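Side-chain contacts in homoserine dehydrogenase (Thermoplasma acidophilum, PDB 3ING), which probably catalyses the NADP-dependent interconversion of aspartate semialdehyde and homoserine, a shared step in threonine and methionine biosynthesis: residues Val19-Asp24 and Asn60-Gly65; Ser101-Ala106 and Val113-Lys118. All blocks are in the same frame, centred on the assembly; numbering follows the deposited sequence.

Contact 1: Val19-Asp24 and Asn60-Gly65; sequences VLRIID and NKEKTG. With NDP (NADPH dihydro-nicotinamide-adenine-dinucleotide phosphate), chain C.
Arg21 and Glu62 join these two helices by a salt bridge at the protein surface, NH2 of Arg21 lying 2.7 Å from OE2 of Glu62. The N-H points almost straight at the oxygen, at 174°, and OE2 lies in the guanidinium plane and receives the proton on its anti lone pair, the one turned away from OE1. The guanidinium and carboxylate planes differ by 28°, so the carboxylate meets the guanidinium at its edge with the two planes nearly coplanar. Both chains are needed to span the gap: the CA atoms of Arg21 and Glu62 are 11.6 Å apart, and the two side chains come from opposite directions, Arg21 stretched out from CG to NE and Glu62 extended beyond CG.

A water doubles the link. It accepts from NE of Arg21 at 2.9 Å and donates to OE2 of Glu62, so this one carboxylate oxygen is gripped twice. NH1 of Arg21 is held by Asn18, a further restraint on rotation of the guanidinium.

The helices are 14-29 and 54-64 of the Rossmann-type nucleotide-binding domain; the first follows the glycine-rich turn, and its buried face packs through Leu20 on Ile54 and Ile58 of the second.

Within these two segments it is Lys61 that meets the cofactor. Its CG is anti to the backbone N (chi1 -175°) and the chain bends at chi2, which carries NZ to 2.7 Å from O2X of the NADPH 2'-phosphate. The same NZ donates to the carbonyl O of Gly65 at 2.9 Å, from above the carbonyl plane, and forms a salt bridge with Asp42. At the helix end, Thr64 OG1 and Thr64 N approach the carbonyl O of Asn60 from opposite faces of its plane, the hydroxyl at 2.6 Å.

Contact 2: Ser101-Ala106 and Val113-Lys118; sequences SLYRMA and VVTANK. With NDP (NADPH dihydro-nicotinamide-adenine-dinucleotide phosphate), chain C.
Tyr103 reaches from its helix across Val113 to Thr115, and its course can be followed outward from CB. With CG anti to the carbonyl carbon (chi1 -53°), the ring is swung from CB over the strand, crossing the Val113 side chain at about a right angle. CD1 comes first, 3.9 Å from CG1 of Val113, and CE1 follows over the same methyl. That methyl stands 4.2 Å from the ring centroid and 26° off the ring normal, which makes the contact a CH-pi interaction over one face. The other Val113 methyl, CG2, meets CB of Ala106 at 3.8 Å, about one helical turn further on.

At the tip, OH of Tyr103 accepts a hydrogen bond from OG1 of Thr115 at 3.0 Å. A water in the ring plane also donates to OH, and to the carbonyl O of Asn117 at 2.6 Å; Asp88 OD2 is a further partner of the phenol. OG1 of Thr115 in turn accepts from the backbone N of Asn117 at 2.9 Å, an ST turn beside the cofactor, where O of Ala116 lies 3.2 Å from C1D of NADPH. A phenylalanine at Tyr103 would probably keep the methyl-over-ring contact but leave the Thr115 hydroxyl, Asp88 and the water without their shared phenol partner.

The axes of helix segment 101-106 and strand segment 113-115 make 155°, close to antiparallel: helix 97-108 is the return helix of the beta-alpha-beta unit leading from strand 85-88 to its parallel neighbour 112-115. Strand 139-140 flanks 112-115 on the other side, and Ile128 of helix 119-135 touches Tyr103.

How the contacts relate
Contact 1 closes before contact 2 opens along the chain, and both lie in the nucleotide-binding domain. Their centres are 21 Å apart and their nearest atoms about 7 Å, so they do not touch; NADPH is the body they share. In contact 1, helix 14-29 packs on strands 4-10 and 34-41 and meets helix 54-64, whose Lys61 binds the 2'-phosphate. Contact 2 includes strand 112-115, which lies beyond 85-88 in the same mixed sheet. One contact therefore meets the 2'-phosphate of the adenosine half and the other the nicotinamide riboside half, consistent with the NADP specificity and redox role expected of the family.

Contact 1: Val19-Asp24 and Asn60-Gly65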
loop_
_atom_site.group_PDB
_atom_site.type_symbol
_atom_site.label_atom_id
_atom_site.label_comp_id
_atom_site.label_asym_id
_atom_site.label_seq_id
_atom_site.Cartn_x
_atom_site.Cartn_y
_atom_site.Cartn_z
ATOM N N VAL A 19 -15.103 14.629 -2.772
ATOM C CA VAL A 19 -13.761 15.115 -3.048
ATOM C C VAL A 19 -13.602 16.553 -2.505
ATOM O O VAL A 19 -12.627 16.877 -1.808
ATOM C CB VAL A 19 -13.399 15.018 -4.556
ATOM C CG1 VAL A 19 -12.207 15.894 -4.865
ATOM C CG2 VAL A 19 -13.115 13.522 -4.988
ATOM N N LEU A 20 -14.614 17.381 -2.742
ATOM C CA LEU A 20 -14.623 18.724 -2.196
ATOM C C LEU A 20 -14.647 18.693 -0.664
ATOM O O LEU A 20 -13.949 19.449 -0.013
ATOM C CB LEU A 20 -15.850 19.497 -2.716
ATOM C CG LEU A 20 -15.879 19.900 -4.190
ATOM C CD1 LEU A 20 -17.103 20.756 -4.511
ATOM C CD2 LEU A 20 -14.603 20.641 -4.570
ATOM N N ARG A 21 -15.450 17.815 -0.083
ATOM C CA ARG A 21 -15.518 17.743 1.380
ATOM C C ARG A 21 -14.158 17.415 1.965
ATOM O O ARG A 21 -13.718 18.072 2.924
ATOM C CB ARG A 21 -16.530 16.693 1.840
ATOM C CG ARG A 21 -18.008 17.075 1.625
ATOM C CD ARG A 21 -18.997 16.032 2.165
ATOM N NE ARG A 21 -20.373 16.393 1.818
ATOM C CZ ARG A 21 -21.146 15.772 0.933
ATOM N NH1 ARG A 21 -20.735 14.696 0.281
ATOM N NH2 ARG A 21 -22.377 16.208 0.739
ATOM N N ILE A 22 -13.480 16.424 1.385
ATOM C CA ILE A 22 -12.157 16.005 1.871
ATOM C C ILE A 22 -11.135 17.108 1.706
ATOM O O ILE A 22 -10.381 17.390 2.626
ATOM C CB ILE A 22 -11.697 14.678 1.210
ATOM C CG1 ILE A 22 -12.606 13.547 1.714
ATOM C CG2 ILE A 22 -10.216 14.342 1.549
ATOM C CD1 ILE A 22 -12.429 12.194 1.062
ATOM N N ILE A 23 -11.152 17.787 0.566
ATOM C CA ILE A 23 -10.246 18.903 0.329
ATOM C C ILE A 23 -10.498 20.015 1.335
ATOM O O ILE A 23 -9.564 20.583 1.914
ATOM C CB ILE A 23 -10.362 19.462 -1.133
ATOM C CG1 ILE A 23 -9.837 18.425 -2.124
ATOM C CG2 ILE A 23 -9.647 20.883 -1.233
ATOM C CD1 ILE A 23 -10.061 18.735 -3.622
ATOM N N ASP A 24 -11.761 20.299 1.597
ATOM C CA ASP A 24 -12.096 21.370 2.507
ATOM C C ASP A 24 -11.626 21.037 3.950
ATOM O O ASP A 24 -11.045 21.888 4.653
ATOM C CB ASP A 24 -13.582 21.637 2.482
ATOM C CG ASP A 24 -13.930 22.946 3.144
ATOM O OD1 ASP A 24 -13.187 23.929 2.941
ATOM O OD2 ASP A 24 -14.949 22.987 3.853
ATOM N N ASN A 60 -24.379 24.837 -1.558
ATOM C CA ASN A 60 -25.260 25.155 -2.665
ATOM C C ASN A 60 -25.650 23.911 -3.476
ATOM O O ASN A 60 -26.792 23.775 -3.903
ATOM C CB ASN A 60 -24.629 26.179 -3.607
ATOM C CG ASN A 60 -25.632 26.747 -4.594
ATOM O OD1 ASN A 60 -25.543 26.531 -5.805
ATOM N ND2 ASN A 60 -26.629 27.437 -4.071
ATOM N N LYS A 61 -24.705 23.021 -3.716
ATOM C CA LYS A 61 -24.997 21.767 -4.402
ATOM C C LYS A 61 -25.940 20.863 -3.592
ATOM O O LYS A 61 -26.901 20.324 -4.129
ATOM C CB LYS A 61 -23.685 21.042 -4.664
ATOM C CG LYS A 61 -23.766 19.747 -5.493
ATOM C CD LYS A 61 -24.477 19.944 -6.849
ATOM C CE LYS A 61 -24.396 18.685 -7.670
ATOM N NZ LYS A 61 -25.106 18.822 -9.009
ATOM N N GLU A 62 -25.643 20.679 -2.318
ATOM C CA GLU A 62 -26.514 19.914 -1.413
ATOM C C GLU A 62 -27.934 20.435 -1.348
ATOM O O GLU A 62 -28.912 19.660 -1.370
ATOM C CB GLU A 62 -25.973 19.925 0.015
ATOM C CG GLU A 62 -24.765 19.022 0.250
ATOM C CD GLU A 62 -24.126 19.201 1.634
ATOM O OE1 GLU A 62 -24.503 20.157 2.357
ATOM O OE2 GLU A 62 -23.214 18.397 1.998
ATOM N N LYS A 63 -28.068 21.743 -1.215
ATOM C CA LYS A 63 -29.380 22.325 -1.028
ATOM C C LYS A 63 -30.215 22.457 -2.283
ATOM O O LYS A 63 -31.451 22.363 -2.215
ATOM C CB LYS A 63 -29.257 23.712 -0.364
ATOM C CG LYS A 63 -28.788 23.643 1.099
ATOM C CD LYS A 63 -28.694 24.979 1.753
ATOM C CE LYS A 63 -28.252 24.877 3.194
ATOM N NZ LYS A 63 -26.978 24.130 3.270
ATOM N N THR A 64 -29.565 22.778 -3.401
ATOM C CA THR A 64 -30.266 23.110 -4.621
ATOM C C THR A 64 -30.085 22.138 -5.747
ATOM O O THR A 64 -30.783 22.268 -6.764
ATOM C CB THR A 64 -29.816 24.504 -5.215
ATOM O OG1 THR A 64 -28.491 24.406 -5.739
ATOM C CG2 THR A 64 -29.943 25.619 -4.179
ATOM N N GLY A 65 -29.120 21.240 -5.612
ATOM C CA GLY A 65 -28.817 20.255 -6.646
ATOM C C GLY A 65 -27.964 20.802 -7.774
ATOM O O GLY A 65 -27.707 20.092 -8.758
HETATM P PA NDP C . -22.710 10.633 -10.165
HETATM O O1A NDP C . -23.220 10.639 -8.781
HETATM O O2A NDP C . -23.690 10.323 -11.232
HETATM O O5B NDP C . -22.055 12.059 -10.525
HETATM C C5B NDP C . -21.576 12.440 -11.799
HETATM C C4B NDP C . -21.266 13.928 -11.821
HETATM O O4B NDP C . -20.881 14.355 -13.103
HETATM C C3B NDP C . -22.504 14.778 -11.505
HETATM O O3B NDP C . -22.131 16.034 -10.960
HETATM C C2B NDP C . -23.122 14.971 -12.848
HETATM O O2B NDP C . -23.956 16.092 -12.947
HETATM C C1B NDP C . -21.876 15.213 -13.658
HETATM N N9A NDP C . -21.997 14.928 -15.082
HETATM C C8A NDP C . -22.763 14.016 -15.752
HETATM N N7A NDP C . -22.452 14.111 -17.084
HETATM C C5A NDP C . -21.513 15.057 -17.233
HETATM C C6A NDP C . -20.895 15.531 -18.371
HETATM N N6A NDP C . -20.962 14.845 -19.510
HETATM N N1A NDP C . -19.973 16.496 -18.177
HETATM C C2A NDP C . -19.683 17.040 -16.943
HETATM N N3A NDP C . -20.286 16.574 -15.790
HETATM C C4A NDP C . -21.198 15.577 -15.988
HETATM O O3 NDP C . -21.468 9.620 -10.282
HETATM P PN NDP C . -20.511 9.139 -9.082
HETATM O O1N NDP C . -21.198 8.056 -8.314
HETATM O O2N NDP C . -20.039 10.372 -8.380
HETATM O O5D NDP C . -19.273 8.443 -9.867
HETATM C C5D NDP C . -18.425 9.345 -10.577
HETATM C C4D NDP C . -17.331 8.548 -11.281
HETATM O O4D NDP C . -16.596 7.866 -10.291
HETATM C C3D NDP C . -17.847 7.485 -12.213
HETATM O O3D NDP C . -17.145 7.443 -13.461
HETATM C C2D NDP C . -17.699 6.197 -11.427
HETATM O O2D NDP C . -17.541 5.070 -12.247
HETATM C C1D NDP C . -16.462 6.490 -10.612
HETATM N N1N NDP C . -16.334 5.666 -9.422
HETATM C C2N NDP C . -17.339 5.665 -8.491
HETATM C C3N NDP C . -17.364 4.772 -7.431
HETATM C C7N NDP C . -18.403 4.927 -6.387
HETATM O O7N NDP C . -18.018 4.623 -5.100
HETATM N N7N NDP C . -19.595 5.449 -6.642
HETATM C C4N NDP C . -16.116 3.985 -7.044
HETATM C C5N NDP C . -15.062 4.087 -8.111
HETATM C C6N NDP C . -15.200 4.918 -9.220
HETATM P P2B NDP C . -25.186 16.368 -11.956
HETATM O O1X NDP C . -25.830 17.531 -12.661
HETATM O O2X NDP C . -24.734 16.564 -10.479
HETATM O O3X NDP C . -26.011 15.125 -12.054
HETATM O O HOH W 1 -21.155 18.385 3.728
#

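Contact 2: Ser101-Ala106 and Val113-Lys118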
loop_
_atom_site.group_PDB
_atom_site.type_symbol
_atom_site.label_atom_id
_atom_site.label_comp_id
_atom_site.label_asym_id
_atom_site.label_seq_id
_atom_site.Cartn_x
_atom_site.Cartn_y
_atom_site.Cartn_z
ATOM N N SER A 101 -10.839 13.217 -24.903
ATOM C CA SER A 101 -10.822 14.586 -25.310
ATOM C C SER A 101 -10.534 15.509 -24.123
ATOM O O SER A 101 -9.756 16.452 -24.224
ATOM C CB SER A 101 -12.160 14.941 -25.970
ATOM O OG SER A 101 -12.379 14.141 -27.129
ATOM N N LEU A 102 -11.159 15.222 -22.999
ATOM C CA LEU A 102 -10.939 15.990 -21.811
ATOM C C LEU A 102 -9.490 15.934 -21.350
ATOM O O LEU A 102 -8.916 16.971 -21.082
ATOM C CB LEU A 102 -11.883 15.517 -20.714
ATOM C CG LEU A 102 -11.876 16.214 -19.375
ATOM C CD1 LEU A 102 -12.359 17.642 -19.511
ATOM C CD2 LEU A 102 -12.752 15.382 -18.416
ATOM N N TYR A 103 -8.916 14.743 -21.265
ATOM C CA TYR A 103 -7.562 14.557 -20.772
ATOM C C TYR A 103 -6.575 15.191 -21.736
ATOM O O TYR A 103 -5.653 15.877 -21.316
ATOM C CB TYR A 103 -7.229 13.073 -20.551
ATOM C CG TYR A 103 -8.246 12.319 -19.676
ATOM C CD1 TYR A 103 -9.123 12.979 -18.842
ATOM C CD2 TYR A 103 -8.345 10.929 -19.731
ATOM C CE1 TYR A 103 -10.067 12.256 -18.102
ATOM C CE2 TYR A 103 -9.284 10.231 -19.016
ATOM C CZ TYR A 103 -10.144 10.902 -18.206
ATOM O OH TYR A 103 -11.087 10.168 -17.517
ATOM N N ARG A 104 -6.831 15.040 -23.038
ATOM C CA ARG A 104 -5.972 15.650 -24.047
ATOM C C ARG A 104 -5.985 17.176 -23.879
ATOM O O ARG A 104 -4.928 17.815 -23.819
ATOM C CB ARG A 104 -6.433 15.265 -25.449
ATOM C CG ARG A 104 -5.608 16.000 -26.514
ATOM C CD ARG A 104 -5.808 15.420 -27.854
ATOM N NE ARG A 104 -5.291 16.294 -28.908
ATOM C CZ ARG A 104 -5.301 15.990 -30.197
ATOM N NH1 ARG A 104 -5.821 14.855 -30.624
ATOM N NH2 ARG A 104 -4.799 16.844 -31.077
HETATM N N MSE A 105 -7.176 17.753 -23.761
HETATM C CA MSE A 105 -7.278 19.188 -23.523
HETATM C C MSE A 105 -6.499 19.603 -22.274
HETATM O O MSE A 105 -5.736 20.602 -22.291
HETATM C CB MSE A 105 -8.731 19.602 -23.332
HETATM C CG MSE A 105 -8.897 21.096 -23.008
HETATM SE SE MSE A 105 -10.783 21.550 -22.772
HETATM C CE MSE A 105 -11.372 20.946 -24.478
ATOM N N ALA A 106 -6.688 18.852 -21.189
ATOM C CA ALA A 106 -5.963 19.108 -19.943
ATOM C C ALA A 106 -4.452 19.071 -20.154
ATOM O O ALA A 106 -3.750 20.009 -19.771
ATOM C CB ALA A 106 -6.370 18.119 -18.860
ATOM N N VAL A 113 -3.570 14.842 -14.859
ATOM C CA VAL A 113 -4.909 14.380 -14.629
ATOM C C VAL A 113 -5.017 13.345 -13.548
ATOM O O VAL A 113 -4.175 12.465 -13.425
ATOM C CB VAL A 113 -5.523 13.795 -15.965
ATOM C CG1 VAL A 113 -6.861 13.133 -15.725
ATOM C CG2 VAL A 113 -5.674 14.913 -17.001
ATOM N N VAL A 114 -6.087 13.457 -12.758
ATOM C CA VAL A 114 -6.495 12.408 -11.829
ATOM C C VAL A 114 -7.912 11.988 -12.200
ATOM O O VAL A 114 -8.782 12.837 -12.371
ATOM C CB VAL A 114 -6.501 12.882 -10.391
ATOM C CG1 VAL A 114 -7.136 11.828 -9.544
ATOM C CG2 VAL A 114 -5.058 13.227 -9.921
ATOM N N THR A 115 -8.157 10.687 -12.335
ATOM C CA THR A 115 -9.479 10.255 -12.696
ATOM C C THR A 115 -10.004 9.120 -11.825
ATOM O O THR A 115 -9.278 8.220 -11.422
ATOM C CB THR A 115 -9.545 9.846 -14.200
ATOM O OG1 THR A 115 -10.925 9.589 -14.597
ATOM C CG2 THR A 115 -8.664 8.600 -14.493
ATOM N N ALA A 116 -11.297 9.203 -11.554
ATOM C CA ALA A 116 -12.136 8.112 -11.003
ATOM C C ALA A 116 -12.947 7.426 -12.103
ATOM O O ALA A 116 -13.488 6.337 -11.905
ATOM C CB ALA A 116 -13.148 8.699 -9.932
ATOM N N ASN A 117 -13.051 8.087 -13.242
ATOM C CA ASN A 117 -13.827 7.595 -14.373
ATOM C C ASN A 117 -12.999 6.533 -15.116
ATOM O O ASN A 117 -11.849 6.768 -15.439
ATOM C CB ASN A 117 -14.232 8.802 -15.239
ATOM C CG ASN A 117 -14.895 8.414 -16.574
ATOM O OD1 ASN A 117 -14.531 7.433 -17.160
ATOM N ND2 ASN A 117 -15.822 9.226 -17.049
ATOM N N LYS A 118 -13.601 5.358 -15.348
ATOM C CA LYS A 118 -12.927 4.197 -15.927
ATOM C C LYS A 118 -13.023 4.098 -17.433
ATOM O O LYS A 118 -12.289 3.309 -18.043
ATOM C CB LYS A 118 -13.553 2.930 -15.339
ATOM C CG LYS A 118 -13.503 2.984 -13.827
ATOM C CD LYS A 118 -14.515 2.091 -13.152
ATOM C CE LYS A 118 -14.837 2.650 -11.749
ATOM N NZ LYS A 118 -15.921 1.884 -11.071
HETATM P PA NDP C . -22.710 10.633 -10.165
HETATM O O1A NDP C . -23.220 10.639 -8.781
HETATM O O2A NDP C . -23.690 10.323 -11.232
HETATM O O5B NDP C . -22.055 12.059 -10.525
HETATM C C5B NDP C . -21.576 12.440 -11.799
HETATM C C4B NDP C . -21.266 13.928 -11.821
HETATM O O4B NDP C . -20.881 14.355 -13.103
HETATM C C3B NDP C . -22.504 14.778 -11.505
HETATM O O3B NDP C . -22.131 16.034 -10.960
HETATM C C2B NDP C . -23.122 14.971 -12.848
HETATM O O2B NDP C . -23.956 16.092 -12.947
HETATM C C1B NDP C . -21.876 15.213 -13.658
HETATM N N9A NDP C . -21.997 14.928 -15.082
HETATM C C8A NDP C . -22.763 14.016 -15.752
HETATM N N7A NDP C . -22.452 14.111 -17.084
HETATM C C5A NDP C . -21.513 15.057 -17.233
HETATM C C6A NDP C . -20.895 15.531 -18.371
HETATM N N6A NDP C . -20.962 14.845 -19.510
HETATM N N1A NDP C . -19.973 16.496 -18.177
HETATM C C2A NDP C . -19.683 17.040 -16.943
HETATM N N3A NDP C . -20.286 16.574 -15.790
HETATM C C4A NDP C . -21.198 15.577 -15.988
HETATM O O3 NDP C . -21.468 9.620 -10.282
HETATM P PN NDP C . -20.511 9.139 -9.082
HETATM O O1N NDP C . -21.198 8.056 -8.314
HETATM O O2N NDP C . -20.039 10.372 -8.380
HETATM O O5D NDP C . -19.273 8.443 -9.867
HETATM C C5D NDP C . -18.425 9.345 -10.577
HETATM C C4D NDP C . -17.331 8.548 -11.281
HETATM O O4D NDP C . -16.596 7.866 -10.291
HETATM C C3D NDP C . -17.847 7.485 -12.213
HETATM O O3D NDP C . -17.145 7.443 -13.461
HETATM C C2D NDP C . -17.699 6.197 -11.427
HETATM O O2D NDP C . -17.541 5.070 -12.247
HETATM C C1D NDP C . -16.462 6.490 -10.612
HETATM N N1N NDP C . -16.334 5.666 -9.422
HETATM C C2N NDP C . -17.339 5.665 -8.491
HETATM C C3N NDP C . -17.364 4.772 -7.431
HETATM C C7N NDP C . -18.403 4.927 -6.387
HETATM O O7N NDP C . -18.018 4.623 -5.100
HETATM N N7N NDP C . -19.595 5.449 -6.642
HETATM C C4N NDP C . -16.116 3.985 -7.044
HETATM C C5N NDP C . -15.062 4.087 -8.111
HETATM C C6N NDP C . -15.200 4.918 -9.220
HETATM P P2B NDP C . -25.186 16.368 -11.956
HETATM O O1X NDP C . -25.830 17.531 -12.661
HETATM O O2X NDP C . -24.734 16.564 -10.479
HETATM O O3X NDP C . -26.011 15.125 -12.054
HETATM O O HOH W 2 -10.985 7.324 -17.856
#